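Local coordinates for periplasmic binding protein/LacI transcriptional regulator (Shewanella sp. ANA-3, PDB 5OCP) that probably serves as the periplasmic receptor of an arabinose ABC transporter, binding L-arabinofuranose in both its alpha and beta forms, at residues S19-V22 with K23-K27; I103-F107 with S108-R112; R169-G172 with K173-M176. One frame throughout, in Å; residues are numbered along the deposited sequence.

Contact 1 of 3, residues S19-V22 with K23-K27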
loop_
_atom_site.group_PDB
_atom_site.type_symbol
_atom_site.label_atom_id
_atom_site.label_comp_id
_atom_site.label_asym_id
_atom_site.label_seq_id
_atom_site.Cartn_x
_atom_site.Cartn_y
_atom_site.Cartn_z
ATOM N N SER A 19 1.652 7.961 -6.904
ATOM C CA SER A 19 2.421 9.148 -7.361
ATOM C C SER A 19 1.635 9.941 -8.455
ATOM O O SER A 19 1.471 11.130 -8.394
ATOM C CB SER A 19 3.778 8.779 -7.881
ATOM O OG SER A 19 4.482 8.156 -6.851
ATOM N N GLU A 20 1.105 9.228 -9.424
ATOM C CA GLU A 20 0.304 9.867 -10.472
ATOM C C GLU A 20 -0.948 10.553 -9.969
ATOM O O GLU A 20 -1.305 11.684 -10.413
ATOM C CB GLU A 20 -0.058 8.846 -11.604
ATOM C CG GLU A 20 1.134 8.457 -12.430
ATOM C CD GLU A 20 1.859 9.679 -13.125
ATOM O OE1 GLU A 20 1.212 10.673 -13.596
ATOM O OE2 GLU A 20 3.112 9.660 -13.207
ATOM N N ALA A 21 -1.606 9.947 -8.998
ATOM C CA ALA A 21 -2.754 10.554 -8.318
ATOM C C ALA A 21 -2.446 11.827 -7.558
ATOM O O ALA A 21 -3.160 12.815 -7.694
ATOM C CB ALA A 21 -3.397 9.602 -7.357
ATOM N N VAL A 22 -1.328 11.846 -6.828
ATOM C CA VAL A 22 -0.945 13.063 -6.123
ATOM C C VAL A 22 -0.655 14.210 -7.115
ATOM O O VAL A 22 -1.071 15.361 -6.852
ATOM C CB VAL A 22 0.248 12.857 -5.170
ATOM C CG1 VAL A 22 0.537 14.167 -4.485
ATOM C CG2 VAL A 22 -0.092 11.882 -4.025
ATOM N N LYS A 23 0.038 13.889 -8.200
ATOM C CA LYS A 23 0.375 14.869 -9.286
ATOM C C LYS A 23 -0.940 15.392 -9.937
ATOM O O LYS A 23 -1.154 16.613 -10.105
ATOM C CB LYS A 23 1.269 14.222 -10.307
ATOM C CG LYS A 23 2.680 14.015 -9.818
ATOM C CD LYS A 23 3.437 13.176 -10.801
ATOM C CE LYS A 23 4.885 13.042 -10.449
ATOM N NZ LYS A 23 5.612 12.229 -11.458
ATOM N N ALA A 24 -1.844 14.475 -10.215
ATOM C CA ALA A 24 -3.154 14.864 -10.757
ATOM C C ALA A 24 -3.974 15.723 -9.776
ATOM O O ALA A 24 -4.612 16.710 -10.255
ATOM C CB ALA A 24 -3.931 13.641 -11.189
ATOM N N GLU A 25 -4.011 15.405 -8.466
ATOM C CA GLU A 25 -4.725 16.188 -7.487
ATOM C C GLU A 25 -4.047 17.571 -7.320
ATOM O O GLU A 25 -4.749 18.623 -7.163
ATOM C CB GLU A 25 -4.805 15.537 -6.143
ATOM C CG GLU A 25 -5.684 14.259 -6.118
ATOM C CD GLU A 25 -5.295 13.271 -5.003
ATOM O OE1 GLU A 25 -4.090 12.902 -4.758
ATOM O OE2 GLU A 25 -6.208 12.863 -4.336
ATOM N N ALA A 26 -2.731 17.586 -7.314
ATOM C CA ALA A 26 -2.056 18.904 -7.237
ATOM C C ALA A 26 -2.458 19.818 -8.399
ATOM O O ALA A 26 -2.751 20.998 -8.212
ATOM C CB ALA A 26 -0.545 18.761 -7.216
ATOM N N LYS A 27 -2.467 19.265 -9.569
ATOM C CA LYS A 27 -2.776 20.005 -10.794
ATOM C C LYS A 27 -4.193 20.541 -10.716
ATOM O O LYS A 27 -4.436 21.731 -11.065
ATOM C CB LYS A 27 -2.604 19.124 -12.021
ATOM C CG LYS A 27 -2.647 19.892 -13.335
ATOM C CD LYS A 27 -3.183 19.050 -14.482
ATOM C CE LYS A 27 -3.660 19.908 -15.668
ATOM N NZ LYS A 27 -4.989 19.419 -16.163
HETATM O O HOH W 1 5.013 9.497 -11.572
#
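Glu20 and Lys23, one turn apart on helix 13-29, form an ion pair bridged by water. Glu20 OE2 and Lys23 NZ stand 4.0 Å apart, a long salt bridge, and water 1 fills in beside it, donating to Glu20 OE2 at 2.5 Å and accepting from Lys23 NZ at 2.8 Å. The two chains reach this meeting differently. Lys23 runs out straight, its CG 3.4 Å from Ser19 O, past the oxygen end of the carbonyl, whereas Glu20 folds at its second torsion (chi2 -58°), which turns the carboxylate back toward the lysine end.

Backbone bonds supply the regular frame beneath: Lys23 N to Ser19 O, Ala24 N to Glu20 O, Glu25 N to Ala21 O and Ala26 N to Val22 O, successive steps of an alpha helix. Of these Ala24 N to Glu20 O, at 2.8 Å, is typical of the shorter three.

Glu25 adds an uneasy polar approach. Its OE1 lies beside the Ala21 carbonyl, 3.1 Å from Ala21 O, two acceptors close together, a proximity that would probably cost some energy if the carboxylate is charged. Its other oxygen, OE2, receives a weak bond from Gly249 N, at the start of helix 248-259. Val22 CG2 comes within 4.2 Å of Glu25 OE1, a loose methyl-to-carboxylate approach, the two side chains crossing at a slant.

Helix 13-29 is the connection of a beta-alpha-beta unit between strands 2-7 and 32-37. Ser19 OG bonds to Gln7 NE2, while Val22, Lys23 and Ala26 lie on Leu33 and the Lys23 ammonium makes a cation-pi contact with Phe35. On helix 248-259, Phe252 meets Val22, Glu25 and Ala26.

Contact 2 of 3, residues I103-F107 with S108-R112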
loop_
_atom_site.group_PDB
_atom_site.type_symbol
_atom_site.label_atom_id
_atom_site.label_comp_id
_atom_site.label_asym_id
_atom_site.label_seq_id
_atom_site.Cartn_x
_atom_site.Cartn_y
_atom_site.Cartn_z
ATOM N N ILE A 103 -2.939 11.140 6.737
ATOM C CA ILE A 103 -4.031 10.692 5.888
ATOM C C ILE A 103 -3.703 9.259 5.509
ATOM O O ILE A 103 -2.685 9.027 4.912
ATOM C CB ILE A 103 -4.160 11.501 4.620
ATOM C CG1 ILE A 103 -4.150 13.003 4.888
ATOM C CG2 ILE A 103 -5.379 11.032 3.834
ATOM C CD1 ILE A 103 -5.095 13.499 5.999
ATOM N N ALA A 104 -4.523 8.279 5.929
ATOM C CA ALA A 104 -4.148 6.910 5.710
ATOM C C ALA A 104 -5.395 6.012 5.701
ATOM O O ALA A 104 -6.417 6.373 6.272
ATOM C CB ALA A 104 -3.150 6.454 6.746
ATOM N N SER A 105 -5.273 4.838 5.120
ATOM C CA SER A 105 -6.229 3.771 5.396
ATOM C C SER A 105 -5.829 3.058 6.669
ATOM O O SER A 105 -4.747 3.306 7.266
ATOM C CB SER A 105 -6.272 2.773 4.220
ATOM O OG SER A 105 -4.961 2.173 4.164
ATOM N N ASP A 106 -6.748 2.242 7.177
ATOM C CA ASP A 106 -6.496 1.405 8.339
ATOM C C ASP A 106 -5.997 0.018 7.824
ATOM O O ASP A 106 -6.762 -0.859 7.442
ATOM C CB ASP A 106 -7.727 1.268 9.215
ATOM C CG ASP A 106 -7.467 0.411 10.476
ATOM O OD1 ASP A 106 -6.477 -0.361 10.550
ATOM O OD2 ASP A 106 -8.372 0.427 11.358
ATOM N N PHE A 107 -4.675 -0.115 7.820
ATOM C CA PHE A 107 -4.040 -1.330 7.328
ATOM C C PHE A 107 -4.454 -2.572 8.115
ATOM O O PHE A 107 -4.580 -3.633 7.539
ATOM C CB PHE A 107 -2.500 -1.203 7.400
ATOM C CG PHE A 107 -1.921 -0.128 6.558
ATOM C CD1 PHE A 107 -2.060 -0.170 5.165
ATOM C CD2 PHE A 107 -1.125 0.847 7.116
ATOM C CE1 PHE A 107 -1.475 0.781 4.364
ATOM C CE2 PHE A 107 -0.524 1.819 6.329
ATOM C CZ PHE A 107 -0.733 1.804 4.957
ATOM N N SER A 108 -4.640 -2.439 9.453
ATOM C CA SER A 108 -5.125 -3.594 10.281
ATOM C C SER A 108 -6.519 -4.008 9.875
ATOM O O SER A 108 -6.776 -5.190 9.709
ATOM C CB SER A 108 -5.122 -3.264 11.789
ATOM O OG SER A 108 -3.820 -3.005 12.180
ATOM N N GLU A 109 -7.355 -3.027 9.487
ATOM C CA GLU A 109 -8.701 -3.304 9.017
ATOM C C GLU A 109 -8.653 -4.017 7.655
ATOM O O GLU A 109 -9.422 -4.952 7.409
ATOM C CB GLU A 109 -9.567 -2.038 8.929
ATOM C CG GLU A 109 -10.944 -2.324 8.394
ATOM C CD GLU A 109 -11.865 -1.079 8.306
ATOM O OE1 GLU A 109 -11.638 -0.053 9.026
ATOM O OE2 GLU A 109 -12.849 -1.129 7.515
ATOM N N GLU A 110 -7.713 -3.602 6.802
ATOM C CA GLU A 110 -7.541 -4.249 5.486
ATOM C C GLU A 110 -7.206 -5.732 5.703
ATOM O O GLU A 110 -7.842 -6.622 5.114
ATOM C CB GLU A 110 -6.449 -3.600 4.662
ATOM C CG GLU A 110 -6.778 -2.197 4.199
ATOM C CD GLU A 110 -5.582 -1.426 3.669
ATOM O OE1 GLU A 110 -4.420 -1.864 3.648
ATOM O OE2 GLU A 110 -5.805 -0.300 3.262
ATOM N N GLY A 111 -6.259 -6.005 6.577
ATOM C CA GLY A 111 -5.870 -7.404 6.927
ATOM C C GLY A 111 -6.974 -8.198 7.569
ATOM O O GLY A 111 -7.220 -9.368 7.201
ATOM N N ARG A 112 -7.750 -7.556 8.440
ATOM C CA ARG A 112 -8.926 -8.200 9.028
ATOM C C ARG A 112 -9.989 -8.556 7.969
ATOM O O ARG A 112 -10.515 -9.665 8.014
ATOM C CB ARG A 112 -9.553 -7.362 10.146
ATOM C CG ARG A 112 -8.722 -7.210 11.346
ATOM C CD ARG A 112 -9.555 -6.773 12.570
ATOM N NE ARG A 112 -10.221 -5.465 12.376
ATOM C CZ ARG A 112 -9.634 -4.282 12.555
ATOM N NH1 ARG A 112 -8.381 -4.197 12.948
ATOM N NH2 ARG A 112 -10.328 -3.184 12.369
HETATM O O HOH W 2 -8.079 -1.212 13.587
#
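Asp106 is the N-cap of helix 107-121, its side chain accepting from Glu109 N where the chain leaves strand 101-104. That strand belongs to one lobe of the periplasmic binding protein fold, and the helix leads to strand 126-132 in the sheet of the other, so the cap sits where the chain crosses between lobes. Asp106 OD1 takes the amide of Glu109 at 3.0 Å, the donor standing well above the carboxylate plane. With CG turned opposite the backbone N (chi1 -178°), the carboxylate swings over the first turn. Its plane stands 76° from that of the Glu109 carboxylate, and Asp106 OD2 lies 4.0 Å from Glu109 OE1, a like-charged approach probably eased by the salt bridge of Glu109 to Lys113.

Glu110 faces the inner side. Ser105 OG donates to its OE2 at 2.8 Å from above the carboxylate plane, and its OE1 meets the edge of the Phe107 ring at CD1, 3.3 Å away; ring and carboxylate are nearly perpendicular. OE1 also forms a salt bridge with Arg143, a residue of the arabinofuranose pocket, which makes Glu110 a second-shell group; the Phe107 side chain itself lies about 4 Å from the alpha sugar at the nearest atoms. With an alanine here, Arg143 would probably lose a charge mate and Ser105 OG its acceptor.

On the outer side water 2 donates to Asp106 OD2 at 2.8 Å and accepts from Arg112 NH1 at 3.1 Å, lying in the guanidinium plane at its edge.

Contact 3 of 3, residues R169-G172 with K173-M176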
loop_
_atom_site.group_PDB
_atom_site.type_symbol
_atom_site.label_atom_id
_atom_site.label_comp_id
_atom_site.label_asym_id
_atom_site.label_seq_id
_atom_site.Cartn_x
_atom_site.Cartn_y
_atom_site.Cartn_z
ATOM N N ARG A 169 6.873 -7.852 -7.567
ATOM C CA ARG A 169 6.406 -8.977 -8.344
ATOM C C ARG A 169 7.469 -10.061 -8.502
ATOM O O ARG A 169 7.190 -11.191 -8.288
ATOM C CB ARG A 169 5.945 -8.549 -9.723
ATOM C CG ARG A 169 5.249 -9.665 -10.452
ATOM C CD ARG A 169 4.822 -9.283 -11.875
ATOM N NE ARG A 169 3.910 -8.142 -11.915
ATOM C CZ ARG A 169 2.754 -8.047 -12.617
ATOM N NH1 ARG A 169 2.297 -9.036 -13.394
ATOM N NH2 ARG A 169 2.042 -6.923 -12.536
ATOM N N ALA A 170 8.675 -9.635 -8.832
ATOM C CA ALA A 170 9.789 -10.587 -9.012
ATOM C C ALA A 170 10.166 -11.310 -7.755
ATOM O O ALA A 170 10.360 -12.500 -7.786
ATOM C CB ALA A 170 11.004 -9.900 -9.631
ATOM N N LYS A 171 10.164 -10.624 -6.621
ATOM C CA LYS A 171 10.499 -11.239 -5.371
ATOM C C LYS A 171 9.328 -12.069 -4.860
ATOM O O LYS A 171 9.534 -13.133 -4.289
ATOM C CB LYS A 171 10.998 -10.266 -4.350
ATOM C CG LYS A 171 11.571 -10.872 -3.111
ATOM C CD LYS A 171 12.909 -11.530 -3.388
ATOM C CE LYS A 171 13.485 -12.027 -2.089
ATOM N NZ LYS A 171 14.908 -12.444 -2.318
ATOM N N GLY A 172 8.091 -11.607 -5.053
ATOM C CA GLY A 172 6.938 -12.470 -4.739
ATOM C C GLY A 172 6.974 -13.839 -5.436
ATOM O O GLY A 172 6.645 -14.874 -4.861
ATOM N N LYS A 173 7.340 -13.812 -6.697
ATOM C CA LYS A 173 7.418 -15.011 -7.497
ATOM C C LYS A 173 8.468 -15.931 -6.933
ATOM O O LYS A 173 8.227 -17.141 -6.820
ATOM C CB LYS A 173 7.641 -14.644 -8.953
ATOM C CG LYS A 173 7.757 -15.883 -9.819
ATOM C CD LYS A 173 8.047 -15.574 -11.258
ATOM C CE LYS A 173 7.950 -16.844 -12.074
ATOM N NZ LYS A 173 8.725 -16.631 -13.319
ATOM N N GLU A 174 9.640 -15.367 -6.665
ATOM C CA GLU A 174 10.782 -16.168 -6.167
ATOM C C GLU A 174 10.446 -16.827 -4.857
ATOM O O GLU A 174 10.749 -18.044 -4.581
ATOM C CB GLU A 174 12.027 -15.208 -6.025
ATOM C CG GLU A 174 13.343 -15.916 -5.711
ATOM C CD GLU A 174 14.417 -14.895 -5.307
ATOM O OE1 GLU A 174 14.465 -13.813 -5.961
ATOM O OE2 GLU A 174 15.158 -15.168 -4.347
ATOM N N VAL A 175 9.855 -16.030 -3.963
ATOM C CA VAL A 175 9.477 -16.556 -2.674
ATOM C C VAL A 175 8.431 -17.684 -2.780
ATOM O O VAL A 175 8.502 -18.703 -2.066
ATOM C CB VAL A 175 9.019 -15.407 -1.724
ATOM C CG1 VAL A 175 8.543 -15.995 -0.441
ATOM C CG2 VAL A 175 10.188 -14.427 -1.420
ATOM N N MET A 176 7.424 -17.473 -3.638
ATOM C CA MET A 176 6.343 -18.422 -3.829
ATOM C C MET A 176 6.923 -19.762 -4.403
ATOM O O MET A 176 6.554 -20.836 -3.936
ATOM C CB MET A 176 5.278 -17.921 -4.810
ATOM C CG MET A 176 4.046 -18.811 -4.843
ATOM S SD MET A 176 3.138 -18.799 -3.263
ATOM C CE MET A 176 2.580 -20.467 -3.336
#
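The Glu174 carboxylate is approached by Lys171 from one side of its plane. Lys171 NZ stands out of that plane and nearer to Glu174 OE2, at 3.4 Å, than to Glu174 OE1; the result is a salt bridge with only a weak hydrogen bond in it. Behind the ammonium the aliphatic chain lies over the same side, Lys171 CD coming within 3.8 Å of Glu174 OE1. The lysine gets there by a bend at its second torsion (chi2 71°), beyond which it runs straight, and the extended glutamate crosses it at a slant.

The bend also brings Lys171 beside Val175, the next residue on this flank. Val175 CG2 touches Lys171 CE at 4.1 Å and lies 3.2 Å from Lys171 O, out past the oxygen end of the carbonyl that accepts from Val175 N.

All this lies on the first two turns of helix 169-183, which makes the beta-alpha-beta crossover from strand 157-164 to strand 190-193 of the second lobe, passing over the strand between them, 126-132. At the start of the helix Thr168 OG1 accepts from Lys171 N. The backbone then goes on with Lys173 N to Arg169 O at 3.1 Å, Glu174 N to Ala170 O, Val175 N to Lys171 O and Met176 N to Gly172 O.

Toward helix 196-208 the side chains part company with the Lys171 pair: Lys173 NZ forms a salt bridge with Glu208, and Met176 packs on Ala202 and Ala205.

Contacts 1 and 3 each lie within a single helix, one in either lobe, their centres about 30 Å apart; contact 2 instead joins a strand end to a helix start at the passage between lobes, about 22 Å from contact 1 and 24 Å from contact 3, centre to centre. Both helix contacts pair a lysine with a glutamate three residues away on a more accessible flank, in contact 1 as a long salt bridge with a water joining the two charges, in contact 3 as a closer one whose hydrogen bond is weak, while Val22 and Ala26 in contact 1 and Met176 in contact 3 pack on neighbouring elements. Contact 2, nearest the chain centre, caps a helix and reaches an arginine of the sugar pocket.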